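Local coordinates for protein CAS6A (Thermus thermophilus, PDB 4C97) that probably acts as an endoribonuclease of CRISPR antiviral defence, recognising and cleaving CRISPR RNA as Cas6 family members do, at residues E17-E21 with L88-F92; L32-A37 with R73-L78; R62-L66 with F221-S225; P144-E149 with L171-V177; L180-L185 with G195-R199. The protein carries 1 engineered substitution. One frame throughout, in Å; residues are numbered along the deposited sequence.

Overall arrangement
The five contacts span two antiparallel sheets and the junction between them, consistent with the two ferredoxin-like domains of Cas6 proteins. Contacts 1 and 2 lie on the N-terminal half: contact 1 at the end of its sheet, contact 2 where its two helices meet, with centres about 20 Å apart. Contact 3, about 5 Å from the centre of the chain, joins a strand of that half to helix 209-225. It touches contact 2 directly, Leu74 on Leu65 and Leu78 on Val63. Contacts 4 and 5 belong to the C-terminal half, share strand 176-186 and have centres about 17 Å apart; each centre lies about 20 Å from that of contact 3. Contacts 2 and 4 sit on opposite sides of the chain's centre.

Contact 1: E17-E21 with L88-F92; sequences EGLPE and LGPPF
The Phe92 ring packs against the bend of 17-21, overlapping its backbone more than its side chains. CZ comes 3.6 Å from Leu19 C, while Gly18 O lies at the ring edge, near its plane, 3.6 Å from CE1. Phe92 CG is anti to its own carbonyl carbon (chi1 -62°), which turns the ring toward this loop; the Pro20 ring crosses it at about a right angle, touching CZ through CD. Pro90 forms a second cushion: its CD meets the Leu19 carbonyl oxygen and, from another direction, the carboxylate carbon of Glu21, whose extended side chain passes slantwise over Gly89 and Pro90.

One direct backbone bond ties the two segments. Glu21 N donates to Leu88 O at 2.9 Å, nearly straight at 169°, and Pro20 CA leans on the same oxygen at 3.4 Å. At the other end a water donates to both Glu17 O and Pro91 O, 2.7 Å from the latter, so two carbonyls that do not meet share one bridge. Gly18 and Gly89 both have positive phi, a conformation readily taken by glycine.

Loop 17-21 leads from strand 6-15 into helix 22-36, with Glu21 at the N-cap position. On the sheet side, Pro20, Leu88 and Phe92 converge on Leu14 of strand 6-15; Leu88 also reaches Leu25 and Phe28 of the helix, and Pro20 packs on Ala59 of strand 58-65.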
# COMPACT_ATOMS: atom_id res chain seq x y z
N GLU A 17 -1.21 -24.54 4.75
CA GLU A 17 -0.66 -24.82 3.43
C GLU A 17 -1.06 -23.73 2.44
O GLU A 17 -2.20 -23.26 2.43
CB GLU A 17 -1.16 -26.19 2.96
CG GLU A 17 -0.08 -27.11 2.41
CD GLU A 17 -0.60 -28.50 2.12
OE1 GLU A 17 -1.41 -29.02 2.93
OE2 GLU A 17 -0.22 -29.08 1.08
N GLY A 18 -0.12 -23.31 1.60
CA GLY A 18 -0.42 -22.40 0.52
C GLY A 18 -0.24 -20.94 0.88
O GLY A 18 0.37 -20.61 1.89
N LEU A 19 -0.78 -20.07 0.03
CA LEU A 19 -0.77 -18.65 0.30
C LEU A 19 -2.17 -18.11 0.27
O LEU A 19 -3.06 -18.69 -0.34
CB LEU A 19 0.07 -17.91 -0.74
CG LEU A 19 1.56 -18.15 -0.59
CD1 LEU A 19 2.17 -18.45 -1.94
CD2 LEU A 19 2.20 -16.93 0.07
N PRO A 20 -2.39 -16.99 0.95
CA PRO A 20 -3.71 -16.38 0.84
C PRO A 20 -4.02 -16.02 -0.59
O PRO A 20 -3.11 -15.79 -1.40
CB PRO A 20 -3.56 -15.10 1.67
CG PRO A 20 -2.43 -15.32 2.55
CD PRO A 20 -1.49 -16.19 1.80
N GLU A 21 -5.31 -16.00 -0.90
CA GLU A 21 -5.82 -15.65 -2.21
C GLU A 21 -6.48 -14.28 -2.10
O GLU A 21 -7.10 -13.96 -1.09
CB GLU A 21 -6.82 -16.69 -2.66
CG GLU A 21 -6.17 -18.02 -2.91
CD GLU A 21 -7.15 -19.11 -3.27
OE1 GLU A 21 -8.38 -18.86 -3.28
OE2 GLU A 21 -6.67 -20.24 -3.55
N LEU A 88 -8.80 -17.65 4.00
CA LEU A 88 -8.31 -16.58 3.15
C LEU A 88 -8.09 -17.18 1.78
O LEU A 88 -7.02 -17.04 1.19
CB LEU A 88 -6.99 -16.03 3.70
CG LEU A 88 -7.02 -15.59 5.15
CD1 LEU A 88 -5.64 -15.18 5.62
CD2 LEU A 88 -8.00 -14.45 5.35
N GLY A 89 -9.11 -17.88 1.30
CA GLY A 89 -8.95 -18.85 0.24
C GLY A 89 -8.76 -20.16 0.98
O GLY A 89 -9.71 -20.68 1.57
N PRO A 90 -7.53 -20.67 1.01
CA PRO A 90 -7.31 -21.81 1.91
C PRO A 90 -7.51 -21.40 3.38
O PRO A 90 -7.46 -20.21 3.70
CB PRO A 90 -5.83 -22.15 1.70
CG PRO A 90 -5.46 -21.54 0.39
CD PRO A 90 -6.32 -20.32 0.25
N PRO A 91 -7.71 -22.39 4.26
CA PRO A 91 -7.78 -22.11 5.70
C PRO A 91 -6.38 -21.93 6.29
O PRO A 91 -5.46 -22.65 5.92
CB PRO A 91 -8.42 -23.38 6.25
CG PRO A 91 -8.00 -24.45 5.29
CD PRO A 91 -7.97 -23.80 3.95
N PHE A 92 -6.24 -20.97 7.20
CA PHE A 92 -4.99 -20.77 7.93
C PHE A 92 -5.32 -20.56 9.38
O PHE A 92 -6.37 -20.03 9.72
CB PHE A 92 -4.24 -19.53 7.44
CG PHE A 92 -3.82 -19.59 6.00
CD1 PHE A 92 -2.61 -20.18 5.64
CD2 PHE A 92 -4.63 -19.07 5.01
CE1 PHE A 92 -2.22 -20.24 4.32
CE2 PHE A 92 -4.24 -19.13 3.68
CZ PHE A 92 -3.04 -19.72 3.34
O HOH W 1 -4.40 -24.40 4.17

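Contact 2: L32-A37 with R73-L78; sequences LLREVA and RLAPRL
Leu32 is the main bump of helix 32-36, and it enters a hollow bordered by Leu74, Arg77 and Leu78. Its two methyls divide the work: CD1 meets Leu78 CD2 at 3.7 Å, while CD2 sits 3.6 Å above the plane of the Arg77 guanidinium, over its centre. Lower on the same side chain, CB rests against Leu74 CD2. Arg77 can offer that flat face because its chain starts anti to the backbone N (chi1 -178°) and then bends at chi2, folding the guanidinium back over the leucine.

The edge of the same guanidinium faces Glu35. NE donates to OE1 in a weak, long hydrogen bond of 3.4 Å that forms part of a salt bridge, the carboxylate plane turned 65° from the guanidinium. Leucine over one face and carboxylate alongside thus restrict how the group can turn.

The two helices, 22-36 and 68-79, are those of the N-terminal ferredoxin-like domain of this Cas6 protein, packed on one face of its antiparallel sheet. Their short segments run 120° apart with axes 10.7 Å from one another at closest approach, and the side chains described here occupy the space between them. On the sheet side, Leu74 and Leu78 reach Leu65 and Val63 of strand 58-65.

Farther along, Val36 CG1 presses on Arg73 CB at 3.5 Å, where the CA atoms of the two segments are nearest. Arg73 extends past Val36 and Ala37, its NH1 bonded to Gly69 O. Leu33 CD1 also bears on Leu74 CD1 at 3.9 Å.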
# COMPACT_ATOMS: atom_id res chain seq x y z
N LEU A 32 -15.36 -8.96 8.32
CA LEU A 32 -15.12 -8.13 9.52
C LEU A 32 -15.74 -6.72 9.42
O LEU A 32 -16.29 -6.20 10.39
CB LEU A 32 -13.63 -8.00 9.79
CG LEU A 32 -12.91 -9.31 10.10
CD1 LEU A 32 -11.44 -9.03 10.27
CD2 LEU A 32 -13.48 -9.96 11.34
N LEU A 33 -15.62 -6.11 8.25
CA LEU A 33 -16.17 -4.78 8.00
C LEU A 33 -17.69 -4.69 8.17
O LEU A 33 -18.19 -3.85 8.93
CB LEU A 33 -15.82 -4.35 6.59
CG LEU A 33 -15.48 -2.89 6.39
CD1 LEU A 33 -14.22 -2.54 7.16
CD2 LEU A 33 -15.31 -2.61 4.91
N ARG A 34 -18.42 -5.55 7.46
CA ARG A 34 -19.89 -5.57 7.45
C ARG A 34 -20.39 -5.60 8.89
O ARG A 34 -21.44 -5.06 9.23
CB ARG A 34 -20.42 -6.81 6.69
CG ARG A 34 -20.11 -6.89 5.17
CD ARG A 34 -20.42 -8.31 4.60
NE ARG A 34 -19.40 -8.82 3.67
CZ ARG A 34 -18.96 -10.09 3.63
NH1 ARG A 34 -19.45 -11.00 4.46
NH2 ARG A 34 -18.03 -10.45 2.75
N GLU A 35 -19.59 -6.23 9.73
CA GLU A 35 -19.91 -6.38 11.13
C GLU A 35 -19.56 -5.14 11.94
O GLU A 35 -20.44 -4.47 12.48
CB GLU A 35 -19.14 -7.58 11.68
CG GLU A 35 -19.17 -7.70 13.19
CD GLU A 35 -18.50 -8.98 13.67
OE1 GLU A 35 -17.36 -9.26 13.25
OE2 GLU A 35 -19.14 -9.72 14.45
N VAL A 36 -18.26 -4.82 12.01
CA VAL A 36 -17.81 -3.78 12.93
C VAL A 36 -17.91 -2.35 12.36
O VAL A 36 -18.09 -1.39 13.11
CB VAL A 36 -16.38 -4.05 13.45
CG1 VAL A 36 -16.00 -3.03 14.49
CG2 VAL A 36 -16.29 -5.44 14.05
N ALA A 37 -17.82 -2.21 11.04
CA ALA A 37 -17.85 -0.90 10.40
C ALA A 37 -18.69 -0.93 9.12
O ALA A 37 -19.93 -0.94 9.18
CB ALA A 37 -16.43 -0.43 10.09
N ARG A 73 -11.75 0.44 15.54
CA ARG A 73 -12.71 -0.65 15.50
C ARG A 73 -12.15 -2.00 15.07
O ARG A 73 -12.56 -3.03 15.62
CB ARG A 73 -13.86 -0.27 14.59
CG ARG A 73 -14.72 0.78 15.17
CD ARG A 73 -15.70 1.28 14.14
NE ARG A 73 -16.57 2.32 14.68
CZ ARG A 73 -16.17 3.51 15.12
NH1 ARG A 73 -14.88 3.85 15.08
NH2 ARG A 73 -17.05 4.37 15.59
N LEU A 74 -11.23 -2.00 14.12
CA LEU A 74 -10.77 -3.26 13.54
C LEU A 74 -9.59 -3.89 14.26
O LEU A 74 -9.53 -5.12 14.34
CB LEU A 74 -10.44 -3.09 12.06
CG LEU A 74 -11.64 -3.28 11.15
CD1 LEU A 74 -11.37 -2.66 9.81
CD2 LEU A 74 -11.94 -4.75 10.98
N ALA A 75 -8.66 -3.08 14.76
CA ALA A 75 -7.45 -3.63 15.36
C ALA A 75 -7.77 -4.64 16.45
O ALA A 75 -7.27 -5.77 16.41
CB ALA A 75 -6.51 -2.52 15.87
N PRO A 76 -8.65 -4.28 17.42
CA PRO A 76 -8.97 -5.24 18.47
C PRO A 76 -9.58 -6.52 17.91
O PRO A 76 -9.32 -7.62 18.42
CB PRO A 76 -10.01 -4.50 19.33
CG PRO A 76 -9.86 -3.07 19.00
CD PRO A 76 -9.42 -3.03 17.57
N ARG A 77 -10.38 -6.39 16.87
CA ARG A 77 -11.00 -7.55 16.25
C ARG A 77 -9.94 -8.39 15.54
O ARG A 77 -9.98 -9.62 15.59
CB ARG A 77 -12.10 -7.10 15.29
CG ARG A 77 -12.87 -8.22 14.63
CD ARG A 77 -13.92 -8.82 15.55
NE ARG A 77 -14.50 -10.03 14.96
CZ ARG A 77 -13.85 -11.18 14.84
NH1 ARG A 77 -12.60 -11.30 15.27
NH2 ARG A 77 -14.46 -12.23 14.29
N LEU A 78 -8.96 -7.73 14.91
CA LEU A 78 -7.87 -8.47 14.29
C LEU A 78 -7.04 -9.18 15.35
O LEU A 78 -6.72 -10.35 15.21
CB LEU A 78 -7.00 -7.57 13.42
CG LEU A 78 -7.67 -7.04 12.15
CD1 LEU A 78 -6.80 -5.97 11.49
CD2 LEU A 78 -7.98 -8.15 11.17

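Contact 3: R62-L66 with F221-S225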
# COMPACT_ATOMS: atom_id res chain seq x y z
N ARG A 62 -1.81 -9.02 5.24
CA ARG A 62 -1.71 -7.71 5.88
C ARG A 62 -2.92 -6.84 5.60
O ARG A 62 -3.51 -6.86 4.50
CB ARG A 62 -0.39 -7.00 5.53
CG ARG A 62 -0.48 -5.97 4.47
CD ARG A 62 0.91 -5.54 4.00
NE ARG A 62 1.56 -4.44 4.72
CZ ARG A 62 1.76 -3.22 4.22
NH1 ARG A 62 1.30 -2.87 3.02
NH2 ARG A 62 2.43 -2.32 4.94
N VAL A 63 -3.31 -6.10 6.64
CA VAL A 63 -4.45 -5.22 6.58
C VAL A 63 -3.98 -3.82 6.92
O VAL A 63 -3.47 -3.59 8.02
CB VAL A 63 -5.52 -5.66 7.59
CG1 VAL A 63 -6.72 -4.70 7.58
CG2 VAL A 63 -5.97 -7.07 7.30
N SER A 64 -4.13 -2.90 5.96
CA SER A 64 -3.82 -1.49 6.17
C SER A 64 -5.07 -0.74 6.43
O SER A 64 -6.04 -0.85 5.68
CB SER A 64 -3.19 -0.82 4.95
OG SER A 64 -1.98 -1.40 4.58
N LEU A 65 -4.99 0.09 7.46
CA LEU A 65 -6.10 0.90 7.94
C LEU A 65 -5.65 2.34 7.93
O LEU A 65 -4.67 2.70 8.61
CB LEU A 65 -6.50 0.46 9.34
CG LEU A 65 -6.77 -1.05 9.46
CD1 LEU A 65 -6.94 -1.48 10.91
CD2 LEU A 65 -8.00 -1.42 8.61
N LEU A 66 -6.34 3.15 7.14
CA LEU A 66 -5.86 4.50 6.79
C LEU A 66 -6.56 5.63 7.55
O LEU A 66 -6.19 6.80 7.41
CB LEU A 66 -5.99 4.73 5.28
CG LEU A 66 -5.30 3.67 4.42
CD1 LEU A 66 -5.51 4.02 2.96
CD2 LEU A 66 -3.81 3.53 4.73
N PHE A 221 3.86 7.18 2.82
CA PHE A 221 2.46 6.76 2.79
C PHE A 221 2.26 5.49 1.98
O PHE A 221 1.39 4.65 2.31
CB PHE A 221 1.64 7.90 2.21
CG PHE A 221 0.17 7.67 2.20
CD1 PHE A 221 -0.53 7.48 3.38
CD2 PHE A 221 -0.54 7.70 1.00
CE1 PHE A 221 -1.90 7.31 3.36
CE2 PHE A 221 -1.90 7.52 1.00
CZ PHE A 221 -2.58 7.34 2.19
N ALA A 222 3.05 5.35 0.90
CA ALA A 222 2.96 4.14 0.07
C ALA A 222 2.96 2.80 0.83
O ALA A 222 2.21 1.86 0.48
CB ALA A 222 4.05 4.17 -0.99
N PHE A 223 3.75 2.72 1.89
CA PHE A 223 3.84 1.53 2.73
C PHE A 223 2.45 1.11 3.21
O PHE A 223 2.14 -0.08 3.34
CB PHE A 223 4.72 1.84 3.94
CG PHE A 223 4.88 0.70 4.91
CD1 PHE A 223 5.79 -0.31 4.67
CD2 PHE A 223 4.14 0.66 6.09
CE1 PHE A 223 5.95 -1.34 5.56
CE2 PHE A 223 4.30 -0.37 6.98
CZ PHE A 223 5.21 -1.37 6.73
N TYR A 224 1.63 2.11 3.54
CA TYR A 224 0.29 1.88 4.08
C TYR A 224 -0.75 1.78 2.97
O TYR A 224 -1.60 0.88 3.00
CB TYR A 224 -0.09 3.00 5.06
CG TYR A 224 0.85 3.02 6.24
CD1 TYR A 224 0.69 2.12 7.29
CD2 TYR A 224 1.90 3.92 6.29
CE1 TYR A 224 1.55 2.11 8.35
CE2 TYR A 224 2.77 3.92 7.37
CZ TYR A 224 2.59 3.01 8.39
OH TYR A 224 3.45 2.99 9.46
N SER A 225 -0.71 2.70 2.00
CA SER A 225 -1.79 2.77 1.02
C SER A 225 -1.64 1.79 -0.14
O SER A 225 -2.63 1.31 -0.73
CB SER A 225 -1.88 4.17 0.43
OG SER A 225 -0.68 4.50 -0.23
O HOH W 2 1.85 -1.09 0.28
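Arg62 takes the carbonyl oxygen of Phe223 between the two terminal nitrogens of its guanidinium. NH2 donates at 2.8 Å and NH1 at 2.9 Å to Phe223 O, and the oxygen lies close to the guanidinium plane. NH1 approaches almost in line with the C=O bond, whereas NH2 is tilted well out of the carbonyl plane. NH2 also sits 3.3 Å above the centre of the Phe223 ring. This is a cation-pi contact, with the guanidinium standing steeply on the ring, its plane 75° from that of the phenyl group. A bend at chi3 (-89°) turns the group to the helix, and NE is occupied by Trp104 O.

Two residues on, Ser64 OG donates to Tyr224 O at 2.8 Å, lying in the carbonyl plane on a lone pair. A water 3.0 Å from Ala222 O probably donates to it, and accepts a weak bond from Arg62 NH1. Leu66 CD2 packs 3.8 Å from Tyr224 CB and also comes within 4.5 Å of Phe221 CE1.

Helix 209-225 ends at Ser225, so these carbonyls belong to its last turn, where the helix itself runs short of backbone donors. Arg62 and Ser64 supply donors to two of them, Phe223 O and Tyr224 O. A buried arginine set against the carbonyl end of a helix dipole probably has its positive charge stabilised, so polar bonds as well as apolar packing join the N-terminal sheet to helix 209-225.

Contact 4: P144-E149 with L171-V177; sequences PRLVLE and LLERTTV
Leu171 meets the other helix through its carbonyl: Leu148 CD1 lies 3.5 Å from Leu171 O. That oxygen also takes a bond from within its own segment, Thr175 OG1 donating at 2.7 Å; with OG1 anti to its carbonyl carbon (chi1 -56°), the hydroxyl folds back onto the wider, pi-type turn at 171-174.

Leu172 contributes most. Its CD2 lies across the backbone of the opposing helix, 3.4 Å from Glu149 N and close to Leu148 CB, while CD1 rests along the aliphatic part of Glu149. Its own carbonyl oxygen receives Arg145 CB at 3.4 Å, the place where the two backbones come nearest. From there Arg145 runs outward in an extended chain to a salt bridge with Glu143.

At Thr175 the chain leaves the helix. Its side chain reaches tip to tip with Leu148, whose CD1 is 3.7 Å from OG1. The Thr175 carbonyl oxygen touches the Pro144 ring at CG. Beyond it, the Val177 side chain crosses that ring at about a right angle, CG2 3.7 Å from Pro144 CG.

The contact lies in the C-terminal half, probably the second ferredoxin-like domain of this Cas6 protein. There the first turn of helix 144-158 is wedged against the join between helix 165-174 and strand 176-186. Leu148 and Leu171 continue inward to Leu215 and Leu218 of helix 209-225, while Pro144 and Thr175 pack on Tyr202 of strand 199-203.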
# COMPACT_ATOMS: atom_id res chain seq x y z
N PRO A 144 5.69 8.30 -13.37
CA PRO A 144 5.59 9.20 -12.21
C PRO A 144 4.18 9.77 -11.97
O PRO A 144 3.69 9.77 -10.84
CB PRO A 144 6.59 10.32 -12.54
CG PRO A 144 7.61 9.67 -13.46
CD PRO A 144 6.86 8.61 -14.23
N ARG A 145 3.53 10.28 -13.02
CA ARG A 145 2.24 10.95 -12.79
C ARG A 145 1.18 9.97 -12.24
O ARG A 145 0.35 10.33 -11.38
CB ARG A 145 1.76 11.62 -14.06
CG ARG A 145 1.50 10.65 -15.16
CD ARG A 145 1.18 11.34 -16.46
NE ARG A 145 0.79 10.32 -17.43
CZ ARG A 145 -0.45 9.86 -17.59
NH1 ARG A 145 -1.47 10.33 -16.88
NH2 ARG A 145 -0.67 8.91 -18.49
N LEU A 146 1.26 8.72 -12.68
CA LEU A 146 0.29 7.71 -12.25
C LEU A 146 0.52 7.29 -10.78
O LEU A 146 -0.43 7.25 -9.97
CB LEU A 146 0.35 6.49 -13.16
CG LEU A 146 -0.13 6.73 -14.59
CD1 LEU A 146 0.01 5.51 -15.43
CD2 LEU A 146 -1.59 7.22 -14.62
N VAL A 147 1.77 6.94 -10.48
CA VAL A 147 2.17 6.51 -9.15
C VAL A 147 1.90 7.62 -8.13
O VAL A 147 1.21 7.41 -7.07
CB VAL A 147 3.69 6.13 -9.15
CG1 VAL A 147 4.22 5.92 -7.72
CG2 VAL A 147 3.90 4.90 -9.98
N LEU A 148 2.42 8.80 -8.44
CA LEU A 148 2.33 9.91 -7.50
C LEU A 148 0.91 10.44 -7.37
O LEU A 148 0.52 10.81 -6.25
CB LEU A 148 3.34 11.00 -7.83
CG LEU A 148 4.79 10.51 -7.77
CD1 LEU A 148 5.68 11.69 -8.10
CD2 LEU A 148 5.21 9.92 -6.42
N GLU A 149 0.13 10.47 -8.46
CA GLU A 149 -1.26 10.89 -8.32
C GLU A 149 -2.02 9.88 -7.47
O GLU A 149 -2.87 10.28 -6.64
CB GLU A 149 -1.94 11.04 -9.67
CG GLU A 149 -3.31 11.67 -9.61
CD GLU A 149 -4.44 10.69 -9.35
OE1 GLU A 149 -4.26 9.46 -9.51
OE2 GLU A 149 -5.56 11.15 -8.98
N LEU A 171 4.87 17.72 -8.64
CA LEU A 171 4.99 16.28 -8.39
C LEU A 171 4.54 15.48 -9.60
O LEU A 171 5.23 14.55 -10.03
CB LEU A 171 4.16 15.87 -7.18
CG LEU A 171 4.69 16.35 -5.83
CD1 LEU A 171 3.61 16.23 -4.79
CD2 LEU A 171 5.96 15.59 -5.42
N LEU A 172 3.40 15.85 -10.17
CA LEU A 172 2.82 15.04 -11.24
C LEU A 172 3.44 15.30 -12.60
O LEU A 172 3.62 14.37 -13.38
CB LEU A 172 1.31 15.26 -11.32
CG LEU A 172 0.53 14.89 -10.07
CD1 LEU A 172 -0.96 14.85 -10.40
CD2 LEU A 172 0.99 13.59 -9.46
N GLU A 173 3.79 16.55 -12.88
CA GLU A 173 4.24 16.93 -14.22
C GLU A 173 5.75 16.96 -14.38
O GLU A 173 6.26 16.69 -15.46
CB GLU A 173 3.68 18.30 -14.62
CG GLU A 173 2.16 18.35 -14.66
CD GLU A 173 1.58 17.34 -15.65
OE1 GLU A 173 2.13 17.21 -16.77
OE2 GLU A 173 0.60 16.65 -15.30
N ARG A 174 6.48 17.29 -13.32
CA ARG A 174 7.92 17.50 -13.48
C ARG A 174 8.76 16.29 -13.05
O ARG A 174 9.89 16.11 -13.52
CB ARG A 174 8.37 18.78 -12.78
CG ARG A 174 9.74 19.24 -13.22
CD ARG A 174 10.06 20.66 -12.77
NE ARG A 174 10.41 20.73 -11.35
CZ ARG A 174 9.72 21.38 -10.41
NH1 ARG A 174 8.60 22.03 -10.69
NH2 ARG A 174 10.15 21.38 -9.16
N THR A 175 8.22 15.46 -12.18
CA THR A 175 8.97 14.30 -11.70
C THR A 175 9.33 13.40 -12.86
O THR A 175 8.49 13.13 -13.73
CB THR A 175 8.21 13.50 -10.62
OG1 THR A 175 7.87 14.36 -9.55
CG2 THR A 175 9.07 12.36 -10.06
N THR A 176 10.58 12.95 -12.87
CA THR A 176 11.08 12.06 -13.90
C THR A 176 11.49 10.73 -13.27
O THR A 176 11.34 10.51 -12.06
CB THR A 176 12.24 12.68 -14.70
OG1 THR A 176 12.49 11.89 -15.85
CG2 THR A 176 13.52 12.78 -13.87
N VAL A 177 12.00 9.84 -14.10
CA VAL A 177 12.53 8.58 -13.65
C VAL A 177 14.02 8.56 -13.86
O VAL A 177 14.51 8.75 -14.96
CB VAL A 177 11.87 7.40 -14.38
CG1 VAL A 177 12.61 6.13 -14.09
CG2 VAL A 177 10.40 7.26 -13.97

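Contact 5: L180-L185 with G195-R199; sequences LEGRTL and GFVGR
A chi1 of -175° sets CG of Phe196 opposite its own amide nitrogen and carries the ring across the neighbouring strand to lie beside Gly182. Its CZ and CE1 both come 3.7 Å from Gly182 CA, and CZ also nears Glu181 O. Leu180 sends its side chain from the opposite direction, CG reaching Phe196 CZ at 4.1 Å. Gly182 has no side chain, and the ring packs directly against its CA.

Three pairs of backbone bonds run along the two segments. Glu181 with Arg199, Arg183 with Val197 and Leu185 with Gly195 are hydrogen-bonded antiparallel pairs, each exchanging both bonds; Arg199 N to Glu181 O is 2.8 Å, and Arg183 N to Val197 O is 3.0 Å. Between them Gly182 faces Gly198 and Thr184 faces Phe196 as non-hydrogen-bonded pairs.

Strands 176-186 and 194-197 form a beta hairpin in the C-terminal sheet of this Cas6 protein, and Phe196 also has backbone bonds to Thr130. At Gly198 the path turns a corner, after which Arg199 continues the pairing along the same edge of strand 176-186. The Gly182-Gly198 pair draws the CA atoms to 4.1 Å at that corner.

On the face carrying Arg183, Leu185 CD1 packs against Val197 CG2 at 4.0 Å, and Leu185 CD2 sits 3.4 Å above the plane of the Arg183 guanidinium, toward its rim. Arg199 leads away from the hairpin to a salt bridge with Glu241, while Thr184 and Phe196, on the other face, touch Pro140 and Pro142 respectively.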
# COMPACT_ATOMS: atom_id res chain seq x y z
N LEU A 180 14.93 2.40 -13.53
CA LEU A 180 13.83 1.44 -13.44
C LEU A 180 14.37 0.05 -13.69
O LEU A 180 15.20 -0.14 -14.58
CB LEU A 180 12.73 1.77 -14.45
CG LEU A 180 11.55 0.82 -14.65
CD1 LEU A 180 10.34 1.64 -15.09
CD2 LEU A 180 11.84 -0.30 -15.66
N GLU A 181 13.89 -0.91 -12.91
CA GLU A 181 14.23 -2.30 -13.15
C GLU A 181 13.10 -3.16 -12.70
O GLU A 181 12.71 -3.12 -11.53
CB GLU A 181 15.53 -2.70 -12.45
CG GLU A 181 15.88 -4.13 -12.72
CD GLU A 181 17.28 -4.52 -12.27
OE1 GLU A 181 17.80 -3.91 -11.32
OE2 GLU A 181 17.84 -5.46 -12.87
N GLY A 182 12.58 -3.97 -13.60
CA GLY A 182 11.50 -4.84 -13.21
C GLY A 182 10.82 -5.52 -14.36
O GLY A 182 11.36 -5.58 -15.47
N ARG A 183 9.63 -6.03 -14.08
CA ARG A 183 8.88 -6.77 -15.10
C ARG A 183 7.42 -6.79 -14.73
O ARG A 183 7.07 -6.53 -13.57
CB ARG A 183 9.40 -8.20 -15.23
CG ARG A 183 9.12 -9.05 -14.03
CD ARG A 183 9.54 -10.50 -14.15
NE ARG A 183 9.31 -11.18 -12.87
CZ ARG A 183 9.60 -12.45 -12.60
NH1 ARG A 183 10.15 -13.22 -13.53
NH2 ARG A 183 9.35 -12.94 -11.40
N THR A 184 6.57 -7.13 -15.68
CA THR A 184 5.16 -7.25 -15.39
C THR A 184 4.78 -8.70 -15.19
O THR A 184 5.33 -9.62 -15.81
CB THR A 184 4.32 -6.60 -16.48
OG1 THR A 184 4.68 -7.18 -17.74
CG2 THR A 184 4.53 -5.10 -16.50
N LEU A 185 3.83 -8.91 -14.28
CA LEU A 185 3.33 -10.24 -13.96
C LEU A 185 1.81 -10.21 -14.08
O LEU A 185 1.18 -9.18 -13.87
CB LEU A 185 3.72 -10.66 -12.54
CG LEU A 185 5.20 -10.81 -12.18
CD1 LEU A 185 5.36 -11.15 -10.70
CD2 LEU A 185 5.88 -11.88 -13.05
N GLY A 195 0.68 -6.40 -13.97
CA GLY A 195 1.16 -5.33 -13.13
C GLY A 195 2.66 -5.38 -12.95
O GLY A 195 3.28 -6.44 -12.98
N PHE A 196 3.25 -4.19 -12.79
CA PHE A 196 4.69 -4.07 -12.60
C PHE A 196 5.14 -4.50 -11.21
O PHE A 196 4.49 -4.17 -10.21
CB PHE A 196 5.11 -2.62 -12.79
CG PHE A 196 6.60 -2.40 -12.73
CD1 PHE A 196 7.38 -2.63 -13.83
CD2 PHE A 196 7.21 -1.93 -11.57
CE1 PHE A 196 8.74 -2.43 -13.78
CE2 PHE A 196 8.57 -1.72 -11.52
CZ PHE A 196 9.33 -1.96 -12.61
N VAL A 197 6.26 -5.20 -11.17
CA VAL A 197 6.99 -5.54 -9.95
C VAL A 197 8.44 -5.20 -10.17
O VAL A 197 9.01 -5.51 -11.24
CB VAL A 197 6.84 -7.04 -9.61
CG1 VAL A 197 7.70 -7.43 -8.43
CG2 VAL A 197 5.38 -7.36 -9.29
N GLY A 198 9.07 -4.58 -9.16
CA GLY A 198 10.44 -4.14 -9.33
C GLY A 198 10.73 -2.84 -8.60
O GLY A 198 10.08 -2.53 -7.63
N ARG A 199 11.73 -2.10 -9.07
CA ARG A 199 12.18 -0.91 -8.38
C ARG A 199 12.25 0.25 -9.36
O ARG A 199 12.80 0.11 -10.46
CB ARG A 199 13.56 -1.15 -7.77
CG ARG A 199 14.17 0.01 -7.05
CD ARG A 199 15.48 -0.45 -6.42
NE ARG A 199 16.06 0.53 -5.49
CZ ARG A 199 16.81 1.55 -5.87
NH1 ARG A 199 17.05 1.75 -7.16
NH2 ARG A 199 17.30 2.39 -4.97